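Local atomic coordinates of receptor-type adenylate cyclase gresag 4.1 (Trypanosoma brucei, PDB entry 1FX2), a protein that catalyses the conversion of ATP to 3',5'-cyclic AMP and diphosphate as a receptor-type class III adenylyl cyclase, here represented by its catalytic domain. Residues Ile20-Leu26 with Ser98-Phe102; Tyr52-Glu56 with Met65-Lys69; Ser126-Asn130 with Val219-Phe224; Gln175-His180 with Val211-Leu216. All blocks are in the same frame, centred on the assembly; numbering follows the deposited sequence.

Interaction 1 of 4, residues Ile20-Leu26 with Ser98-Phe102. With SO4 (sulfate ion), chain B.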
loop_
_atom_site.group_PDB
_atom_site.type_symbol
_atom_site.label_atom_id
_atom_site.label_comp_id
_atom_site.label_asym_id
_atom_site.label_seq_id
_atom_site.Cartn_x
_atom_site.Cartn_y
_atom_site.Cartn_z
ATOM N N ILE A 20 13.682 10.949 -16.584
ATOM C CA ILE A 20 13.059 10.728 -17.886
ATOM C C ILE A 20 13.211 9.214 -18.222
ATOM O O ILE A 20 14.301 8.660 -18.143
ATOM C CB ILE A 20 13.780 11.524 -18.971
ATOM C CG1 ILE A 20 13.508 13.024 -18.765
ATOM C CG2 ILE A 20 13.247 11.071 -20.400
ATOM C CD1 ILE A 20 14.431 13.887 -19.679
ATOM N N GLU A 21 12.113 8.484 -18.460
ATOM C CA GLU A 21 12.243 7.054 -18.813
ATOM C C GLU A 21 12.884 6.988 -20.209
ATOM O O GLU A 21 12.520 7.715 -21.127
ATOM C CB GLU A 21 10.861 6.406 -18.885
ATOM C CG GLU A 21 10.934 4.914 -19.330
ATOM C CD GLU A 21 9.574 4.244 -19.460
ATOM O OE1 GLU A 21 9.061 4.032 -20.584
ATOM O OE2 GLU A 21 9.066 3.827 -18.432
ATOM N N SER A 22 13.778 5.990 -20.369
ATOM C CA SER A 22 14.503 5.651 -21.602
ATOM C C SER A 22 15.385 6.783 -22.128
ATOM O O SER A 22 15.521 6.951 -23.319
ATOM C CB SER A 22 13.506 5.192 -22.671
ATOM O OG SER A 22 12.623 4.220 -22.172
ATOM N N SER A 23 15.972 7.549 -21.199
ATOM C CA SER A 23 16.799 8.685 -21.580
ATOM C C SER A 23 17.994 8.247 -22.487
ATOM O O SER A 23 18.254 8.888 -23.529
ATOM C CB SER A 23 17.274 9.372 -20.227
ATOM O OG SER A 23 17.694 10.651 -20.526
ATOM N N THR A 24 18.688 7.126 -22.250
ATOM C CA THR A 24 19.752 6.668 -23.117
ATOM C C THR A 24 19.265 6.496 -24.505
ATOM O O THR A 24 19.831 6.936 -25.504
ATOM C CB THR A 24 20.437 5.250 -22.732
ATOM O OG1 THR A 24 21.583 5.544 -21.974
ATOM C CG2 THR A 24 20.980 4.395 -23.948
ATOM N N ALA A 25 18.162 5.745 -24.670
ATOM C CA ALA A 25 17.711 5.490 -25.987
ATOM C C ALA A 25 17.193 6.668 -26.732
ATOM O O ALA A 25 17.342 6.820 -27.947
ATOM C CB ALA A 25 16.623 4.403 -25.934
ATOM N N LEU A 26 16.565 7.575 -25.998
ATOM C CA LEU A 26 16.109 8.799 -26.625
ATOM C C LEU A 26 17.268 9.728 -27.098
ATOM O O LEU A 26 17.174 10.370 -28.166
ATOM C CB LEU A 26 15.192 9.621 -25.658
ATOM C CG LEU A 26 13.829 8.932 -25.366
ATOM C CD1 LEU A 26 13.079 9.835 -24.366
ATOM C CD2 LEU A 26 12.957 8.829 -26.676
ATOM N N SER A 98 8.962 7.222 -30.618
ATOM C CA SER A 98 9.948 6.310 -30.013
ATOM C C SER A 98 9.353 5.513 -28.831
ATOM O O SER A 98 9.520 4.294 -28.800
ATOM C CB SER A 98 11.158 7.063 -29.452
ATOM O OG SER A 98 11.938 7.524 -30.600
ATOM N N TYR A 99 8.620 6.150 -27.930
ATOM C CA TYR A 99 8.074 5.375 -26.826
ATOM C C TYR A 99 7.131 4.321 -27.314
ATOM O O TYR A 99 7.126 3.242 -26.710
ATOM C CB TYR A 99 7.330 6.313 -25.868
ATOM C CG TYR A 99 8.272 7.081 -24.897
ATOM C CD1 TYR A 99 8.199 8.503 -24.840
ATOM C CD2 TYR A 99 9.134 6.394 -23.994
ATOM C CE1 TYR A 99 8.967 9.200 -23.924
ATOM C CE2 TYR A 99 9.900 7.105 -23.073
ATOM C CZ TYR A 99 9.777 8.506 -23.061
ATOM O OH TYR A 99 10.505 9.246 -22.130
ATOM N N ARG A 100 6.275 4.653 -28.282
ATOM C CA ARG A 100 5.350 3.661 -28.813
ATOM C C ARG A 100 6.087 2.477 -29.459
ATOM O O ARG A 100 5.709 1.352 -29.189
ATOM C CB ARG A 100 4.352 4.333 -29.735
ATOM C CG ARG A 100 3.405 5.210 -28.940
ATOM C CD ARG A 100 2.326 5.811 -29.786
ATOM N NE ARG A 100 2.905 6.889 -30.608
ATOM C CZ ARG A 100 2.271 7.961 -31.028
ATOM N NH1 ARG A 100 0.963 8.108 -30.804
ATOM N NH2 ARG A 100 2.968 8.870 -31.691
ATOM N N GLU A 101 7.132 2.774 -30.246
ATOM C CA GLU A 101 7.896 1.669 -30.862
ATOM C C GLU A 101 8.517 0.813 -29.790
ATOM O O GLU A 101 8.585 -0.433 -29.915
ATOM C CB GLU A 101 8.944 2.260 -31.805
ATOM C CG GLU A 101 8.415 2.839 -33.062
ATOM C CD GLU A 101 9.380 3.832 -33.765
ATOM O OE1 GLU A 101 10.571 3.915 -33.349
ATOM O OE2 GLU A 101 8.952 4.544 -34.738
ATOM N N PHE A 102 9.074 1.434 -28.745
ATOM C CA PHE A 102 9.671 0.643 -27.677
ATOM C C PHE A 102 8.618 -0.306 -27.089
ATOM O O PHE A 102 8.916 -1.476 -26.788
ATOM C CB PHE A 102 10.243 1.474 -26.498
ATOM C CG PHE A 102 11.266 2.503 -26.870
ATOM C CD1 PHE A 102 11.353 3.700 -26.154
ATOM C CD2 PHE A 102 12.184 2.265 -27.887
ATOM C CE1 PHE A 102 12.315 4.649 -26.420
ATOM C CE2 PHE A 102 13.209 3.233 -28.202
ATOM C CZ PHE A 102 13.238 4.417 -27.446
HETATM S S SO4 B . 15.631 3.712 -17.903
HETATM O O1 SO4 B . 16.259 3.345 -19.149
HETATM O O2 SO4 B . 16.431 4.648 -17.106
HETATM O O3 SO4 B . 14.311 4.227 -18.159
HETATM O O4 SO4 B . 15.466 2.459 -17.121
#
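Tyr99 reaches across to the turn 20-23 and gives its hydroxyl proton to the backbone carbonyl of Glu21, with OH and O 2.7 Å apart. The donor lies in the carbonyl plane at a C=O...donor angle of 146°, and the acceptor sits at the ring edge. The same hydroxyl is also bonded to the backbone N of Arg133, so two backbone partners hold the buried hydroxyl. Tyr99 CG stands anti to the carbonyl carbon (chi1 -80°), which sends the ring out from helix 94-109 toward Glu21. The carboxylate of Glu21 passes near Tyr99 without bonding to it, and its OE2 is engaged by the backbone N of Gly173.

Apolar contacts make up much of the rest of the interface. Leu26 crosses Tyr99 at about a right angle, its CD1 3.8 Å from Tyr99 CZ, while its other branch, CD2, lies 3.7 Å from Ser98 CB. Ile20 crosses the phenol in the same manner, CG2 3.7 Å from Tyr99 OH. Phe102 meets the start of the other helix, with Ala25 CB 3.7 Å from its CZ and Ser22 CB 4.0 Å from its CE1.

A sulfate, probably from the crystallisation liquor, takes a nearly straight bond (175°) from Ser22 N to its O3, 2.9 Å long. Arg135 and Arg228 also bind this anion, which sits at the N-terminal start of helix 23-29 and may mimic a phosphate of the nucleotide.

The contact thus joins the type II turn leading from strand 13-20 into helix 23-29 to helix 94-109, with helix 34-51 packed against Ile20 and Leu26.

Interaction 2 of 4, residues Tyr52-Glu56 with Met65-Lys69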
loop_
_atom_site.group_PDB
_atom_site.type_symbol
_atom_site.label_atom_id
_atom_site.label_comp_id
_atom_site.label_asym_id
_atom_site.label_seq_id
_atom_site.Cartn_x
_atom_site.Cartn_y
_atom_site.Cartn_z
ATOM N N TYR A 52 5.551 25.422 -5.559
ATOM C CA TYR A 52 5.188 24.613 -4.390
ATOM C C TYR A 52 6.141 24.763 -3.209
ATOM O O TYR A 52 6.051 23.971 -2.232
ATOM C CB TYR A 52 4.945 23.121 -4.793
ATOM C CG TYR A 52 3.767 23.041 -5.671
ATOM C CD1 TYR A 52 3.878 22.920 -7.078
ATOM C CD2 TYR A 52 2.524 23.160 -5.116
ATOM C CE1 TYR A 52 2.750 22.911 -7.854
ATOM C CE2 TYR A 52 1.399 23.172 -5.876
ATOM C CZ TYR A 52 1.526 23.036 -7.268
ATOM O OH TYR A 52 0.426 22.998 -8.093
ATOM N N LYS A 53 7.065 25.751 -3.275
ATOM C CA LYS A 53 7.966 26.070 -2.133
ATOM C C LYS A 53 8.790 24.908 -1.667
ATOM O O LYS A 53 9.017 24.703 -0.470
ATOM C CB LYS A 53 7.157 26.660 -0.940
ATOM C CG LYS A 53 6.384 27.915 -1.426
ATOM C CD LYS A 53 5.563 28.545 -0.301
ATOM C CE LYS A 53 5.008 29.908 -0.728
ATOM N NZ LYS A 53 3.571 29.813 -1.080
ATOM N N CYS A 54 9.147 24.053 -2.640
ATOM C CA CYS A 54 10.037 22.918 -2.369
ATOM C C CYS A 54 11.500 23.322 -2.557
ATOM O O CYS A 54 11.786 24.530 -2.895
ATOM C CB CYS A 54 9.643 21.734 -3.315
ATOM S SG CYS A 54 8.046 21.007 -2.979
ATOM N N TYR A 55 12.426 22.379 -2.456
ATOM C CA TYR A 55 13.833 22.703 -2.512
ATOM C C TYR A 55 14.537 21.730 -3.428
ATOM O O TYR A 55 14.467 20.513 -3.254
ATOM C CB TYR A 55 14.408 22.535 -1.072
ATOM C CG TYR A 55 15.888 22.799 -0.937
ATOM C CD1 TYR A 55 16.374 24.090 -1.032
ATOM C CD2 TYR A 55 16.771 21.758 -0.702
ATOM C CE1 TYR A 55 17.737 24.348 -0.861
ATOM C CE2 TYR A 55 18.162 21.995 -0.550
ATOM C CZ TYR A 55 18.605 23.307 -0.632
ATOM O OH TYR A 55 19.961 23.532 -0.475
ATOM N N GLU A 56 15.250 22.270 -4.409
ATOM C CA GLU A 56 16.014 21.405 -5.284
ATOM C C GLU A 56 17.256 20.974 -4.547
ATOM O O GLU A 56 18.154 21.841 -4.292
ATOM C CB GLU A 56 16.379 22.167 -6.585
ATOM C CG GLU A 56 17.145 21.301 -7.625
ATOM C CD GLU A 56 17.402 22.080 -8.913
ATOM O OE1 GLU A 56 16.614 22.964 -9.243
ATOM O OE2 GLU A 56 18.467 21.758 -9.485
ATOM N N MET A 65 16.394 15.468 -7.632
ATOM C CA MET A 65 16.140 15.073 -6.203
ATOM C C MET A 65 15.603 16.356 -5.600
ATOM O O MET A 65 16.293 17.390 -5.545
ATOM C CB MET A 65 17.418 14.569 -5.510
ATOM C CG MET A 65 17.092 14.222 -4.033
ATOM S SD MET A 65 18.711 13.811 -3.282
ATOM C CE MET A 65 18.255 13.605 -1.529
ATOM N N ILE A 66 14.382 16.280 -5.086
ATOM C CA ILE A 66 13.664 17.486 -4.550
ATOM C C ILE A 66 13.182 17.176 -3.112
ATOM O O ILE A 66 12.736 16.050 -2.853
ATOM C CB ILE A 66 12.411 17.786 -5.430
ATOM C CG1 ILE A 66 12.856 18.137 -6.877
ATOM C CG2 ILE A 66 11.607 19.003 -4.836
ATOM C CD1 ILE A 66 11.742 18.024 -7.878
ATOM N N ALA A 67 13.361 18.148 -2.192
ATOM C CA ALA A 67 12.894 17.933 -0.804
ATOM C C ALA A 67 11.764 18.901 -0.496
ATOM O O ALA A 67 11.685 19.987 -1.040
ATOM C CB ALA A 67 14.067 18.160 0.203
ATOM N N SER A 68 10.870 18.498 0.383
ATOM C CA SER A 68 9.743 19.393 0.738
ATOM C C SER A 68 9.450 19.262 2.255
ATOM O O SER A 68 9.489 18.166 2.793
ATOM C CB SER A 68 8.478 18.916 0.032
ATOM O OG SER A 68 7.387 19.752 0.394
ATOM N N LYS A 69 9.222 20.408 2.894
ATOM C CA LYS A 69 8.770 20.400 4.324
ATOM C C LYS A 69 7.333 19.945 4.439
ATOM O O LYS A 69 6.899 19.545 5.491
ATOM C CB LYS A 69 8.858 21.834 4.854
ATOM C CG LYS A 69 10.216 22.315 4.984
ATOM C CD LYS A 69 10.130 23.805 5.471
ATOM C CE LYS A 69 11.487 24.408 5.524
ATOM N NZ LYS A 69 11.418 25.791 6.115
HETATM O O HOH W 1 7.033 22.543 0.260
HETATM O O HOH W 2 9.975 22.745 1.431
#
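The flat groups here are the peptide units of Tyr55 and Ala67, joined as an antiparallel hydrogen-bonded pair. Ala67 N gives a bond of 2.8 Å to Tyr55 O, in the carbonyl plane, and Tyr55 N returns one of 2.9 Å to Ala67 O. Tyr55 O also receives the CA-H of Ile66, the two heavy atoms 3.4 Å apart. The phenol ring of Tyr55 swings off the pair, CG anti to the backbone N (chi1 179°), leaving CB as the part nearest Ala67 O. Its side chain touches Ala5, and its hydroxyl bonds to Asn2 and Tyr154.

Glu56 and Ile66 share one face of the sheet. Next to them Cys54 CB packs 3.7 Å from Ile66 CG2, and Cys54 SG lies 3.7 Å from Ser68 OG. The Glu56 carboxylate forms a salt bridge with Arg46, and Ser68 OG is bonded to the carbonyl of Ser70. Two waters lie beyond the bridges: one donates to Ser68 OG and comes near Tyr52 O, the other accepts from Lys69 N at 2.9 Å and reaches Lys53 O.

Lys53, with positive phi, closes helix 34-51 in a Schellman motif. The chain then enters the antiparallel beta hairpin of strands 55-60 and 63-68 at one border of the cyclase sheet, whose connection holds Asp62, a predicted magnesium ligand.

Interaction 3 of 4, residues Ser126-Asn130 with Val219-Phe224. With DTT (2,3-dihydroxy-1,4-dithiobutane), chain C.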
loop_
_atom_site.group_PDB
_atom_site.type_symbol
_atom_site.label_atom_id
_atom_site.label_comp_id
_atom_site.label_asym_id
_atom_site.label_seq_id
_atom_site.Cartn_x
_atom_site.Cartn_y
_atom_site.Cartn_z
ATOM N N SER A 126 -3.467 11.372 -27.619
ATOM C CA SER A 126 -3.065 12.755 -27.302
ATOM C C SER A 126 -3.699 13.321 -26.047
ATOM O O SER A 126 -3.120 14.228 -25.457
ATOM C CB SER A 126 -3.359 13.655 -28.508
ATOM O OG SER A 126 -4.740 13.729 -28.801
ATOM N N ARG A 127 -4.832 12.782 -25.583
ATOM C CA ARG A 127 -5.427 13.324 -24.367
ATOM C C ARG A 127 -4.739 12.774 -23.180
ATOM O O ARG A 127 -4.931 13.285 -22.070
ATOM C CB ARG A 127 -6.905 12.876 -24.212
ATOM C CG ARG A 127 -7.818 13.500 -25.193
ATOM C CD ARG A 127 -9.222 12.741 -25.070
ATOM N NE ARG A 127 -9.940 12.914 -26.306
ATOM C CZ ARG A 127 -10.491 11.965 -27.053
ATOM N NH1 ARG A 127 -10.479 10.654 -26.746
ATOM N NH2 ARG A 127 -10.988 12.357 -28.193
ATOM N N LEU A 128 -3.874 11.735 -23.391
ATOM C CA LEU A 128 -3.259 11.033 -22.251
ATOM C C LEU A 128 -1.735 11.096 -22.240
ATOM O O LEU A 128 -1.180 10.951 -21.133
ATOM C CB LEU A 128 -3.627 9.509 -22.297
ATOM C CG LEU A 128 -5.135 9.311 -22.171
ATOM C CD1 LEU A 128 -5.453 7.812 -22.414
ATOM C CD2 LEU A 128 -5.600 9.683 -20.763
ATOM N N TRP A 129 -1.100 11.285 -23.396
ATOM C CA TRP A 129 0.363 11.142 -23.494
ATOM C C TRP A 129 0.879 12.111 -24.491
ATOM O O TRP A 129 0.267 12.384 -25.539
ATOM C CB TRP A 129 0.728 9.686 -23.977
ATOM C CG TRP A 129 0.353 8.583 -22.985
ATOM C CD1 TRP A 129 -0.757 7.785 -23.037
ATOM C CD2 TRP A 129 1.093 8.206 -21.828
ATOM N NE1 TRP A 129 -0.772 6.987 -21.909
ATOM C CE2 TRP A 129 0.389 7.196 -21.180
ATOM C CE3 TRP A 129 2.328 8.620 -21.317
ATOM C CZ2 TRP A 129 0.909 6.519 -20.034
ATOM C CZ3 TRP A 129 2.822 7.973 -20.166
ATOM C CH2 TRP A 129 2.133 6.934 -19.572
ATOM N N ASN A 130 2.047 12.666 -24.153
ATOM C CA ASN A 130 2.701 13.649 -25.038
ATOM C C ASN A 130 4.090 13.980 -24.495
ATOM O O ASN A 130 4.221 14.483 -23.360
ATOM C CB ASN A 130 1.884 14.993 -24.994
ATOM C CG ASN A 130 2.485 16.122 -25.859
ATOM O OD1 ASN A 130 3.046 15.907 -26.928
ATOM N ND2 ASN A 130 2.380 17.369 -25.330
ATOM N N VAL A 219 -2.846 12.429 -14.572
ATOM C CA VAL A 219 -3.587 12.510 -15.853
ATOM C C VAL A 219 -4.693 11.460 -15.772
ATOM O O VAL A 219 -4.524 10.227 -15.678
ATOM C CB VAL A 219 -2.664 12.234 -16.938
ATOM C CG1 VAL A 219 -3.419 12.180 -18.268
ATOM C CG2 VAL A 219 -1.655 13.321 -16.960
ATOM N N PRO A 220 -5.923 11.920 -15.851
ATOM C CA PRO A 220 -7.012 10.948 -15.742
ATOM C C PRO A 220 -7.058 9.832 -16.867
ATOM O O PRO A 220 -6.818 10.143 -18.008
ATOM C CB PRO A 220 -8.277 11.857 -15.780
ATOM C CG PRO A 220 -7.732 13.274 -15.519
ATOM C CD PRO A 220 -6.385 13.304 -16.112
ATOM N N SER A 221 -7.312 8.580 -16.501
ATOM C CA SER A 221 -7.376 7.395 -17.367
ATOM C C SER A 221 -6.030 6.873 -17.942
ATOM O O SER A 221 -6.000 6.013 -18.797
ATOM C CB SER A 221 -8.288 7.580 -18.554
ATOM O OG SER A 221 -9.490 8.144 -18.045
ATOM N N ARG A 222 -4.941 7.453 -17.466
ATOM C CA ARG A 222 -3.683 6.943 -17.889
ATOM C C ARG A 222 -3.429 5.632 -17.138
ATOM O O ARG A 222 -3.528 5.590 -15.870
ATOM C CB ARG A 222 -2.641 8.020 -17.490
ATOM C CG ARG A 222 -1.289 7.742 -17.985
ATOM C CD ARG A 222 -0.301 8.878 -17.534
ATOM N NE ARG A 222 -0.184 9.981 -18.512
ATOM C CZ ARG A 222 0.670 10.962 -18.329
ATOM N NH1 ARG A 222 1.451 11.018 -17.252
ATOM N NH2 ARG A 222 0.838 11.894 -19.303
ATOM N N ASN A 223 -3.070 4.575 -17.873
ATOM C CA ASN A 223 -2.746 3.262 -17.339
ATOM C C ASN A 223 -1.340 2.820 -17.704
ATOM O O ASN A 223 -0.702 3.401 -18.631
ATOM C CB ASN A 223 -3.813 2.254 -17.807
ATOM C CG ASN A 223 -5.135 2.527 -17.125
ATOM O OD1 ASN A 223 -5.195 2.661 -15.875
ATOM N ND2 ASN A 223 -6.159 2.746 -17.904
ATOM N N PHE A 224 -0.820 1.833 -16.959
ATOM C CA PHE A 224 0.550 1.458 -17.072
ATOM C C PHE A 224 0.728 -0.049 -17.060
ATOM O O PHE A 224 -0.109 -0.823 -16.625
ATOM C CB PHE A 224 1.296 1.990 -15.779
ATOM C CG PHE A 224 1.102 3.436 -15.533
ATOM C CD1 PHE A 224 1.860 4.370 -16.241
ATOM C CD2 PHE A 224 0.077 3.892 -14.688
ATOM C CE1 PHE A 224 1.608 5.739 -16.104
ATOM C CE2 PHE A 224 -0.144 5.226 -14.569
ATOM C CZ PHE A 224 0.628 6.161 -15.276
HETATM S S1 DTT C . 5.517 12.317 -17.837
HETATM C C1 DTT C . 4.925 13.895 -18.361
HETATM C C2 DTT C . 3.734 13.351 -18.995
HETATM O O2 DTT C . 4.743 13.923 -20.862
HETATM C C3 DTT C . 3.920 12.966 -20.358
HETATM O O3 DTT C . 2.833 13.781 -18.599
HETATM C C4 DTT C . 2.809 12.870 -21.204
HETATM S S4 DTT C . 3.589 11.582 -22.035
HETATM O O HOH W 3 -2.157 4.511 -20.750
#
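Leu128 O is gripped side-on by Arg222, which directs both NE (3.0 Å from that oxygen) and NH2 (2.9 Å from it) at the one carbonyl. The oxygen lies in the guanidinium plane, leaving the flat faces of the cation for other partners. One face lies on the Trp129 ring, the planes 17° apart; Arg222 CZ is 4.2 Å from the centroid of the six-membered ring, a cation-pi contact over the face. The arginine chain continues this cover: CD makes a CH-pi contact with the same ring, and CG comes within a tight 3.2 Å of Trp129 CZ2. Val219 CG2 lies over the centre of the opposite face of the guanidinium, so that its rotation is fixed from both sides. The bend at chi3 (-91°) turns the group flat into this slot.

Farther along the guanidinium edge, NH2 donates almost straight (166°) to O3 of a bound dithiothreitol, 2.8 Å away, while NH1 is bonded to Gly174 O and Gln82 OE1.

Around this core, Leu128 CD2 presses on Pro220 O at a close 3.0 Å, and Phe224 CE1 packs 3.7 Å from Trp129 CH2. A water bridges Trp129 NE1 and Asn223 N, both donating to it. The type II turn 219-222, with Ser221 at positive phi, folds Val219 back over the Arg222 guanidinium.

Helix 71-87 touches Val219, and Arg133 adds another cation-pi contact to Trp129. The result is an arginine stacked on a tryptophan where the loop after strand 211-216 meets the end of helix 122-128, in a pocket holding the dithiothreitol, probably from the crystallisation liquor.

Interaction 4 of 4, residues Gln175-His180 with Val211-Leu216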
loop_
_atom_site.group_PDB
_atom_site.type_symbol
_atom_site.label_atom_id
_atom_site.label_comp_id
_atom_site.label_asym_id
_atom_site.label_seq_id
_atom_site.Cartn_x
_atom_site.Cartn_y
_atom_site.Cartn_z
ATOM N N GLN A 175 4.182 7.768 -14.600
ATOM C CA GLN A 175 3.591 7.224 -13.378
ATOM C C GLN A 175 4.290 7.858 -12.165
ATOM O O GLN A 175 5.495 8.114 -12.168
ATOM C CB GLN A 175 3.899 5.695 -13.391
ATOM C CG GLN A 175 3.071 4.903 -12.302
ATOM C CD GLN A 175 3.276 3.430 -12.472
ATOM O OE1 GLN A 175 4.320 2.982 -12.886
ATOM N NE2 GLN A 175 2.285 2.630 -12.068
ATOM N N VAL A 176 3.471 8.116 -11.138
ATOM C CA VAL A 176 3.957 8.659 -9.863
ATOM C C VAL A 176 3.609 7.649 -8.782
ATOM O O VAL A 176 2.439 7.261 -8.615
ATOM C CB VAL A 176 3.228 9.997 -9.509
ATOM C CG1 VAL A 176 3.719 10.508 -8.108
ATOM C CG2 VAL A 176 3.558 11.070 -10.632
ATOM N N LEU A 177 4.651 7.131 -8.103
ATOM C CA LEU A 177 4.443 6.216 -6.977
ATOM C C LEU A 177 4.777 6.900 -5.676
ATOM O O LEU A 177 5.733 7.704 -5.592
ATOM C CB LEU A 177 5.421 5.031 -7.101
ATOM C CG LEU A 177 5.161 4.179 -8.373
ATOM C CD1 LEU A 177 6.198 2.978 -8.381
ATOM C CD2 LEU A 177 3.727 3.645 -8.503
ATOM N N MET A 178 3.982 6.603 -4.665
ATOM C CA MET A 178 4.213 7.113 -3.319
ATOM C C MET A 178 4.263 5.906 -2.388
ATOM O O MET A 178 3.443 4.968 -2.523
ATOM C CB MET A 178 3.045 8.016 -2.855
ATOM C CG MET A 178 2.636 9.251 -3.723
ATOM S SD MET A 178 0.980 9.891 -3.160
ATOM C CE MET A 178 1.188 9.443 -1.737
ATOM N N THR A 179 5.148 5.929 -1.411
ATOM C CA THR A 179 5.098 4.836 -0.427
ATOM C C THR A 179 3.898 5.067 0.481
ATOM O O THR A 179 3.352 6.177 0.577
ATOM C CB THR A 179 6.373 4.869 0.483
ATOM O OG1 THR A 179 6.408 6.191 1.092
ATOM C CG2 THR A 179 7.642 4.682 -0.394
ATOM N N HIS A 180 3.530 4.042 1.211
ATOM C CA HIS A 180 2.470 4.250 2.186
ATOM C C HIS A 180 2.869 5.292 3.197
ATOM O O HIS A 180 2.015 6.003 3.683
ATOM C CB HIS A 180 2.157 2.899 2.872
ATOM C CG HIS A 180 1.006 2.978 3.832
ATOM N ND1 HIS A 180 1.134 3.082 5.196
ATOM C CD2 HIS A 180 -0.321 3.014 3.560
ATOM C CE1 HIS A 180 -0.081 3.180 5.729
ATOM N NE2 HIS A 180 -0.968 3.135 4.755
ATOM N N VAL A 211 7.759 -2.893 0.307
ATOM C CA VAL A 211 7.175 -1.572 0.484
ATOM C C VAL A 211 5.818 -1.506 -0.206
ATOM O O VAL A 211 5.707 -1.802 -1.380
ATOM C CB VAL A 211 8.123 -0.504 -0.139
ATOM C CG1 VAL A 211 7.495 0.909 -0.039
ATOM C CG2 VAL A 211 9.441 -0.510 0.666
ATOM N N LYS A 212 4.804 -1.042 0.541
ATOM C CA LYS A 212 3.444 -0.924 -0.003
ATOM C C LYS A 212 3.449 0.395 -0.830
ATOM O O LYS A 212 3.788 1.446 -0.239
ATOM C CB LYS A 212 2.444 -0.831 1.150
ATOM C CG LYS A 212 2.096 -2.178 1.804
ATOM C CD LYS A 212 2.949 -2.486 3.048
ATOM C CE LYS A 212 2.810 -3.963 3.466
ATOM N NZ LYS A 212 3.607 -4.186 4.724
ATOM N N MET A 213 3.133 0.274 -2.115
ATOM C CA MET A 213 3.154 1.363 -3.080
ATOM C C MET A 213 1.784 1.826 -3.454
ATOM O O MET A 213 0.839 1.015 -3.545
ATOM C CB MET A 213 3.809 0.928 -4.387
ATOM C CG MET A 213 5.182 0.571 -4.308
ATOM S SD MET A 213 6.077 2.028 -3.795
ATOM C CE MET A 213 7.660 1.137 -3.716
ATOM N N TYR A 214 1.645 3.138 -3.672
ATOM C CA TYR A 214 0.426 3.715 -4.118
ATOM C C TYR A 214 0.713 4.503 -5.386
ATOM O O TYR A 214 1.646 5.304 -5.415
ATOM C CB TYR A 214 -0.142 4.642 -3.029
ATOM C CG TYR A 214 -0.704 3.869 -1.875
ATOM C CD1 TYR A 214 0.149 3.303 -0.929
ATOM C CD2 TYR A 214 -2.049 3.536 -1.859
ATOM C CE1 TYR A 214 -0.342 2.383 -0.002
ATOM C CE2 TYR A 214 -2.544 2.634 -0.901
ATOM C CZ TYR A 214 -1.649 2.087 -0.028
ATOM O OH TYR A 214 -2.174 1.187 0.915
ATOM N N GLN A 215 -0.139 4.320 -6.370
ATOM C CA GLN A 215 -0.030 5.079 -7.622
ATOM C C GLN A 215 -0.855 6.319 -7.450
ATOM O O GLN A 215 -2.078 6.238 -7.197
ATOM C CB GLN A 215 -0.545 4.184 -8.740
ATOM C CG GLN A 215 -0.749 4.937 -10.075
ATOM C CD GLN A 215 -1.285 4.008 -11.114
ATOM O OE1 GLN A 215 -2.496 4.089 -11.527
ATOM N NE2 GLN A 215 -0.516 3.027 -11.442
ATOM N N LEU A 216 -0.227 7.472 -7.665
ATOM C CA LEU A 216 -0.998 8.748 -7.652
ATOM C C LEU A 216 -1.569 8.945 -8.999
ATOM O O LEU A 216 -0.798 9.128 -9.983
ATOM C CB LEU A 216 -0.030 9.920 -7.247
ATOM C CG LEU A 216 -0.677 11.314 -7.335
ATOM C CD1 LEU A 216 -1.592 11.451 -6.088
ATOM C CD2 LEU A 216 0.430 12.324 -7.148
HETATM O O HOH W 4 0.641 7.546 -11.691
#
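Met178 and Tyr214 form a hydrogen-bonded antiparallel pair, both bonds 2.8 Å (Met178 N to Tyr214 O and Tyr214 N to Met178 O), in strands whose axes come within 4.6 Å at 141°. Leu216 N to Val176 O and His180 N to Lys212 O continue the ladder, and a water joins Val176 N to Leu216 O.

On the face of Val176, Met178, Tyr214 and Leu216, Val176 CG1 and Leu216 CD2 lie side by side 3.9 Å apart, and Met178 SD crosses toward Leu216 CD1. Helix 71-87 packs over this face. The two strands are neighbours in the mixed seven-stranded sheet of the class III cyclase catalytic domain, between strands 134-141 and 196-202. Thr179, on the other face, meets Val211, CG2 to CG1 3.8 Å, against helix 159-169. Thr179 OG1 (chi1 57°) caps helix 180-184 through Ala182 N and also bonds to His139.

Tyr214 CE1 comes to the edge of the His180 ring, 3.6 Å from CD2, with the rings oblique at 46°. His180 NE2 is hydrogen-bonded to His87 of the second subunit, Leu83 of that subunit packs on His180 and Tyr214, and Lys212 NZ is bonded to its Asn217 O.

Overall arrangement
Interactions 2 and 4 belong to the same mixed sheet, their centres about 18 Å apart: interaction 2 joins an outermost strand to its neighbour, interaction 4 two strands nearer the other border. Both are buried and rest on backbone ladders with apolar flanks, but interaction 4 also faces the second subunit. Interaction 1, likewise buried, relies instead on a tyrosine-to-backbone bond and hydrophobic packing of a turn and helix start against a helix. Interaction 3 is only partly buried and is dominated by a charged, stacked arginine. It touches interaction 4, where Phe224 packs on Gln175 and Gln215, whereas interactions 1 and 2 lie on opposite sides of the chain's centre.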